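Polyketide biosynthesis 3-hydroxy-3-methylglutaryl-ACP synthase PksG (Bacillus subtilis, PDB 4YXT) catalyses the aldol condensation of acetyl-AcpK with a beta-ketothioester polyketide intermediate carried on PksL, a step in making the antibiotic bacillaene. Local coordinates at residues Q245-Y249 and T309-F315; K258-R262 and I276-F280. The protein carries 1 engineered substitution. All coordinates share one frame; numbering follows the deposited sequence.

Contact 1 of 2, residues Q245-Y249 and T309-F315; sequences QYLAY and TIDQGRF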
loop_
_atom_site.group_PDB
_atom_site.type_symbol
_atom_site.label_atom_id
_atom_site.label_comp_id
_atom_site.label_asym_id
_atom_site.label_seq_id
_atom_site.Cartn_x
_atom_site.Cartn_y
_atom_site.Cartn_z
ATOM N N GLN A 245 21.426 -13.229 18.177
ATOM C CA GLN A 245 22.843 -12.865 18.189
ATOM C C GLN A 245 23.044 -11.423 17.757
ATOM O O GLN A 245 24.038 -10.844 18.121
ATOM C CB GLN A 245 23.625 -13.771 17.285
ATOM C CG GLN A 245 23.796 -15.184 17.880
ATOM C CD GLN A 245 22.562 -16.050 17.773
ATOM O OE1 GLN A 245 21.931 -16.140 16.705
ATOM N NE2 GLN A 245 22.233 -16.749 18.874
ATOM N N TYR A 246 22.137 -10.858 16.953
ATOM C CA TYR A 246 22.170 -9.406 16.617
ATOM C C TYR A 246 20.768 -8.868 16.674
ATOM O O TYR A 246 19.793 -9.650 16.652
ATOM C CB TYR A 246 22.713 -9.197 15.231
ATOM C CG TYR A 246 24.151 -9.662 15.047
ATOM C CD1 TYR A 246 25.213 -8.839 15.431
ATOM C CD2 TYR A 246 24.443 -10.935 14.523
ATOM C CE1 TYR A 246 26.521 -9.227 15.274
ATOM C CE2 TYR A 246 25.755 -11.334 14.356
ATOM C CZ TYR A 246 26.788 -10.473 14.749
ATOM O OH TYR A 246 28.078 -10.803 14.601
ATOM N N LEU A 247 20.649 -7.532 16.689
ATOM C CA LEU A 247 19.374 -6.902 16.752
ATOM C C LEU A 247 19.436 -5.795 15.775
ATOM O O LEU A 247 20.459 -5.093 15.661
ATOM C CB LEU A 247 19.055 -6.371 18.179
ATOM C CG LEU A 247 18.711 -7.441 19.224
ATOM C CD1 LEU A 247 18.777 -6.848 20.634
ATOM C CD2 LEU A 247 17.301 -7.954 19.004
ATOM N N ALA A 248 18.346 -5.627 15.031
ATOM C CA ALA A 248 18.306 -4.525 14.114
ATOM C C ALA A 248 17.090 -3.762 14.424
ATOM O O ALA A 248 16.047 -4.341 14.734
ATOM C CB ALA A 248 18.268 -5.030 12.677
ATOM N N TYR A 249 17.169 -2.445 14.350
ATOM C CA TYR A 249 16.003 -1.676 14.684
ATOM C C TYR A 249 15.759 -0.611 13.591
ATOM O O TYR A 249 16.710 -0.208 12.874
ATOM C CB TYR A 249 16.197 -0.902 15.970
ATOM C CG TYR A 249 16.535 -1.633 17.183
ATOM C CD1 TYR A 249 15.581 -1.811 18.210
ATOM C CD2 TYR A 249 17.815 -2.111 17.375
ATOM C CE1 TYR A 249 15.911 -2.438 19.391
ATOM C CE2 TYR A 249 18.165 -2.770 18.552
ATOM C CZ TYR A 249 17.218 -2.919 19.563
ATOM O OH TYR A 249 17.607 -3.553 20.720
ATOM N N THR A 309 23.972 -4.926 9.477
ATOM C CA THR A 309 24.277 -6.020 10.407
ATOM C C THR A 309 24.899 -7.231 9.689
ATOM O O THR A 309 25.859 -7.900 10.191
ATOM C CB THR A 309 23.003 -6.518 11.137
ATOM O OG1 THR A 309 22.456 -5.487 11.982
ATOM C CG2 THR A 309 23.276 -7.764 11.954
ATOM N N ILE A 310 24.333 -7.524 8.525
ATOM C CA ILE A 310 24.814 -8.616 7.712
ATOM C C ILE A 310 26.179 -8.319 7.118
ATOM O O ILE A 310 26.998 -9.178 7.140
ATOM C CB ILE A 310 23.811 -9.052 6.623
ATOM C CG1 ILE A 310 22.558 -9.632 7.292
ATOM C CG2 ILE A 310 24.446 -10.120 5.731
ATOM C CD1 ILE A 310 21.336 -9.637 6.437
ATOM N N ASP A 311 26.445 -7.118 6.606
ATOM C CA ASP A 311 27.778 -6.806 6.093
ATOM C C ASP A 311 28.831 -6.680 7.211
ATOM O O ASP A 311 29.941 -7.157 7.060
ATOM C CB ASP A 311 27.788 -5.537 5.215
ATOM C CG ASP A 311 27.273 -5.799 3.779
ATOM O OD1 ASP A 311 26.835 -6.936 3.481
ATOM O OD2 ASP A 311 27.295 -4.862 2.941
ATOM N N GLN A 312 28.479 -6.082 8.345
ATOM C CA GLN A 312 29.485 -5.731 9.350
ATOM C C GLN A 312 29.621 -6.731 10.465
ATOM O O GLN A 312 30.613 -6.716 11.169
ATOM C CB GLN A 312 29.217 -4.338 9.896
ATOM C CG GLN A 312 29.060 -3.285 8.810
ATOM C CD GLN A 312 30.321 -3.058 8.007
ATOM O OE1 GLN A 312 30.284 -2.880 6.772
ATOM N NE2 GLN A 312 31.456 -3.072 8.692
ATOM N N GLY A 313 28.691 -7.668 10.586
ATOM C CA GLY A 313 28.674 -8.563 11.728
ATOM C C GLY A 313 29.438 -9.831 11.448
ATOM O O GLY A 313 29.987 -9.976 10.406
ATOM N N ARG A 314 29.470 -10.737 12.413
ATOM C CA ARG A 314 30.239 -11.984 12.315
ATOM C C ARG A 314 29.322 -13.172 12.036
ATOM O O ARG A 314 28.460 -13.488 12.850
ATOM C CB ARG A 314 31.017 -12.237 13.625
ATOM C CG ARG A 314 31.898 -13.496 13.579
ATOM C CD ARG A 314 32.673 -13.750 14.854
ATOM N NE ARG A 314 33.408 -12.577 15.329
ATOM C CZ ARG A 314 34.109 -12.549 16.466
ATOM N NH1 ARG A 314 34.199 -13.637 17.240
ATOM N NH2 ARG A 314 34.754 -11.445 16.826
ATOM N N PHE A 315 29.500 -13.819 10.886
ATOM C CA PHE A 315 28.653 -14.955 10.486
ATOM C C PHE A 315 29.438 -16.189 10.111
ATOM O O PHE A 315 29.319 -16.699 8.994
ATOM C CB PHE A 315 27.695 -14.534 9.374
ATOM C CG PHE A 315 26.652 -13.570 9.845
ATOM C CD1 PHE A 315 25.444 -14.026 10.363
ATOM C CD2 PHE A 315 26.905 -12.227 9.862
ATOM C CE1 PHE A 315 24.496 -13.132 10.866
ATOM C CE2 PHE A 315 25.964 -11.331 10.335
ATOM C CZ PHE A 315 24.752 -11.771 10.817
#
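Tyr246 carries this contact, reaching from its strand to the loop that follows helix 301-312. Its OH accepts a hydrogen bond from the backbone: Arg314 N is 2.6 Å from Tyr246 OH, with an N-H...O angle of 161°. The CB of Arg314 also touches the hydroxyl, 3.4 Å from Tyr246 OH. Phe315 lies beside the CD2/CE2 side of the phenol, its CZ 3.7 Å from Tyr246 CE2. The two rings meet obliquely, their planes 31° apart. At the root of the tyrosine the methyl CG2 of Thr309 packs 3.6 Å from Tyr246 CB. Tyr246 CG is anti to its own carbonyl carbon (chi1 -63°), which carries the ring past Thr309 to the loop.

Strand 246-249 is one of the two edge strands, within this chain, of the mixed sheet of this thiolase-like fold, and the helix packs on one side of it. Ala248 adds its CB near Thr309 OG1, at 4.3 Å. The Thr309 hydroxyl is bonded within its own helix, to Ala305 O. Backbone bonds from Tyr246 and Ala248 to Gly322 hold the strand against strand 319-327. Ile321 of that neighbouring strand touches both Thr309 and Phe315.

Contact 2 of 2, residues K258-R262 and I276-F280; sequences KGAHR and IETDF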
loop_
_atom_site.group_PDB
_atom_site.type_symbol
_atom_site.label_atom_id
_atom_site.label_comp_id
_atom_site.label_asym_id
_atom_site.label_seq_id
_atom_site.Cartn_x
_atom_site.Cartn_y
_atom_site.Cartn_z
ATOM N N LYS A 258 20.319 3.409 20.415
ATOM C CA LYS A 258 21.069 3.146 21.652
ATOM C C LYS A 258 20.211 3.343 22.891
ATOM O O LYS A 258 20.274 2.561 23.807
ATOM C CB LYS A 258 22.309 4.013 21.751
ATOM C CG LYS A 258 23.241 3.573 22.864
ATOM C CD LYS A 258 24.547 4.333 22.763
ATOM C CE LYS A 258 25.390 4.197 24.021
ATOM N NZ LYS A 258 26.842 4.106 23.659
ATOM N N GLY A 259 19.413 4.397 22.906
ATOM C CA GLY A 259 18.443 4.606 23.985
ATOM C C GLY A 259 17.479 3.448 24.159
ATOM O O GLY A 259 17.272 2.988 25.282
ATOM N N ALA A 260 16.879 2.968 23.060
ATOM C CA ALA A 260 15.878 1.902 23.136
ATOM C C ALA A 260 16.468 0.576 23.480
ATOM O O ALA A 260 15.844 -0.194 24.195
ATOM C CB ALA A 260 15.124 1.769 21.833
ATOM N N HIS A 261 17.663 0.269 22.984
ATOM C CA HIS A 261 18.324 -0.976 23.427
ATOM C C HIS A 261 18.534 -0.974 24.958
ATOM O O HIS A 261 18.295 -1.970 25.604
ATOM C CB HIS A 261 19.666 -1.213 22.679
ATOM C CG HIS A 261 20.498 -2.318 23.258
ATOM N ND1 HIS A 261 21.510 -2.089 24.171
ATOM C CD2 HIS A 261 20.455 -3.660 23.078
ATOM C CE1 HIS A 261 22.071 -3.233 24.505
ATOM N NE2 HIS A 261 21.453 -4.208 23.862
ATOM N N ARG A 262 18.952 0.156 25.519
ATOM C CA ARG A 262 19.154 0.279 26.988
ATOM C C ARG A 262 17.858 0.051 27.770
ATOM O O ARG A 262 17.851 -0.633 28.762
ATOM C CB ARG A 262 19.704 1.670 27.313
ATOM C CG ARG A 262 19.909 1.962 28.790
ATOM C CD ARG A 262 20.974 3.035 28.960
ATOM N NE ARG A 262 20.806 4.156 28.015
ATOM C CZ ARG A 262 21.683 4.556 27.075
ATOM N NH1 ARG A 262 22.862 3.950 26.899
ATOM N NH2 ARG A 262 21.378 5.595 26.293
ATOM N N ILE A 276 25.260 -3.874 29.614
ATOM C CA ILE A 276 24.427 -3.250 28.609
ATOM C C ILE A 276 25.238 -2.689 27.443
ATOM O O ILE A 276 24.821 -2.811 26.286
ATOM C CB ILE A 276 23.542 -2.124 29.153
ATOM C CG1 ILE A 276 22.455 -2.694 30.036
ATOM C CG2 ILE A 276 22.884 -1.377 28.000
ATOM C CD1 ILE A 276 21.621 -1.630 30.726
ATOM N N GLU A 277 26.347 -2.020 27.744
ATOM C CA GLU A 277 27.217 -1.494 26.678
ATOM C C GLU A 277 27.874 -2.657 25.954
ATOM O O GLU A 277 28.096 -2.625 24.763
ATOM C CB GLU A 277 28.282 -0.576 27.261
ATOM C CG GLU A 277 27.719 0.739 27.797
ATOM C CD GLU A 277 27.257 1.694 26.702
ATOM O OE1 GLU A 277 27.437 1.373 25.508
ATOM O OE2 GLU A 277 26.710 2.778 27.029
ATOM N N THR A 278 28.158 -3.708 26.689
ATOM C CA THR A 278 28.766 -4.890 26.101
ATOM C C THR A 278 27.808 -5.483 25.035
ATOM O O THR A 278 28.187 -5.735 23.890
ATOM C CB THR A 278 29.131 -5.898 27.215
ATOM O OG1 THR A 278 30.109 -5.291 28.076
ATOM C CG2 THR A 278 29.701 -7.178 26.647
ATOM N N ASP A 279 26.559 -5.672 25.441
ATOM C CA ASP A 279 25.556 -6.131 24.558
ATOM C C ASP A 279 25.315 -5.146 23.370
ATOM O O ASP A 279 25.121 -5.578 22.250
ATOM C CB ASP A 279 24.290 -6.401 25.384
ATOM C CG ASP A 279 23.268 -7.150 24.620
ATOM O OD1 ASP A 279 23.456 -8.340 24.344
ATOM O OD2 ASP A 279 22.274 -6.528 24.281
ATOM N N PHE A 280 25.333 -3.843 23.615
ATOM C CA PHE A 280 25.208 -2.881 22.534
ATOM C C PHE A 280 26.279 -3.080 21.434
ATOM O O PHE A 280 25.973 -3.009 20.226
ATOM C CB PHE A 280 25.260 -1.473 23.076
ATOM C CG PHE A 280 25.216 -0.394 22.005
ATOM C CD1 PHE A 280 24.015 0.011 21.434
ATOM C CD2 PHE A 280 26.386 0.208 21.565
ATOM C CE1 PHE A 280 23.991 1.024 20.456
ATOM C CE2 PHE A 280 26.370 1.198 20.583
ATOM C CZ PHE A 280 25.167 1.618 20.036
#
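His261 points its imidazole across to helix 273-283 and meets Asp279 through its NE2. The ring and the carboxylate are nearly coplanar, 16° apart. His261 NE2 donates to Asp279 OD2 at the ring edge, with the two atoms 2.5 Å apart. The bond is very short and close to straight. His261 CG is anti to its backbone N (chi1 169°), which sends the ring over to the facing helix. There His261 CE1 also meets the carbonyl O of Ile276 at 3.3 Å, near the ring plane. The methyl CG2 of Ile276 lies 4.0 Å from His261 CE1. Asp279 uses its other oxygen, OD1, in a salt bridge to Arg283, which would help to fix the carboxylate and probably favours its charged form.

Lys258 and Phe280 cross at about a right angle. The lysine chain runs over one face of the ring, and Lys258 CG is 3.6 Å from Phe280 CE1. This is a CH-pi contact. Lys258 NZ adds an off-centre cation-pi contact, 4.7 Å from the centroid of the Phe280 ring. The ammonium also reaches the bent side chain of Glu277, in a salt bridge whose hydrogen bond is weak: Lys258 NZ to Glu277 OE1 is 3.4 Å. Arg262 NH1 is near the other oxygen, 4.0 Å from Glu277 OE2, beyond salt-bridge range.

Leu288 and Lys285 of helix 285-288 also touch Phe280. Val284 touches His261, and Met265 touches Ile276 and Asp279. The contact lies away from the annotated active-site residues. It joins helices 254-267 and 273-283, whose segment axes approach to 10.5 Å at an angle of 125°: two consecutive helices of the thiolase-like fold, linked by a short loop and packed at a wide angle.

How the contacts relate
Along the chain, strand 246-249 comes first. A short link, which holds His250, an active-site residue by similarity, leads from it to helix 254-267. Contact 2 then closes a short loop, with 13 residues between 258-262 and 276-280. The chain continues through helices 285-288 and 291-294 to helix 301-312, whose end closes contact 1 after 59 residues. Contact 2 therefore lies wholly within the longer loop of contact 1, and the two do not cross. Contact 1 ties one edge of the sheet to helix 301-312; contact 2 ties the helical pair together. The two centres are 14 Å apart, and Tyr249 OH packs 3.7 Å from His261 CB.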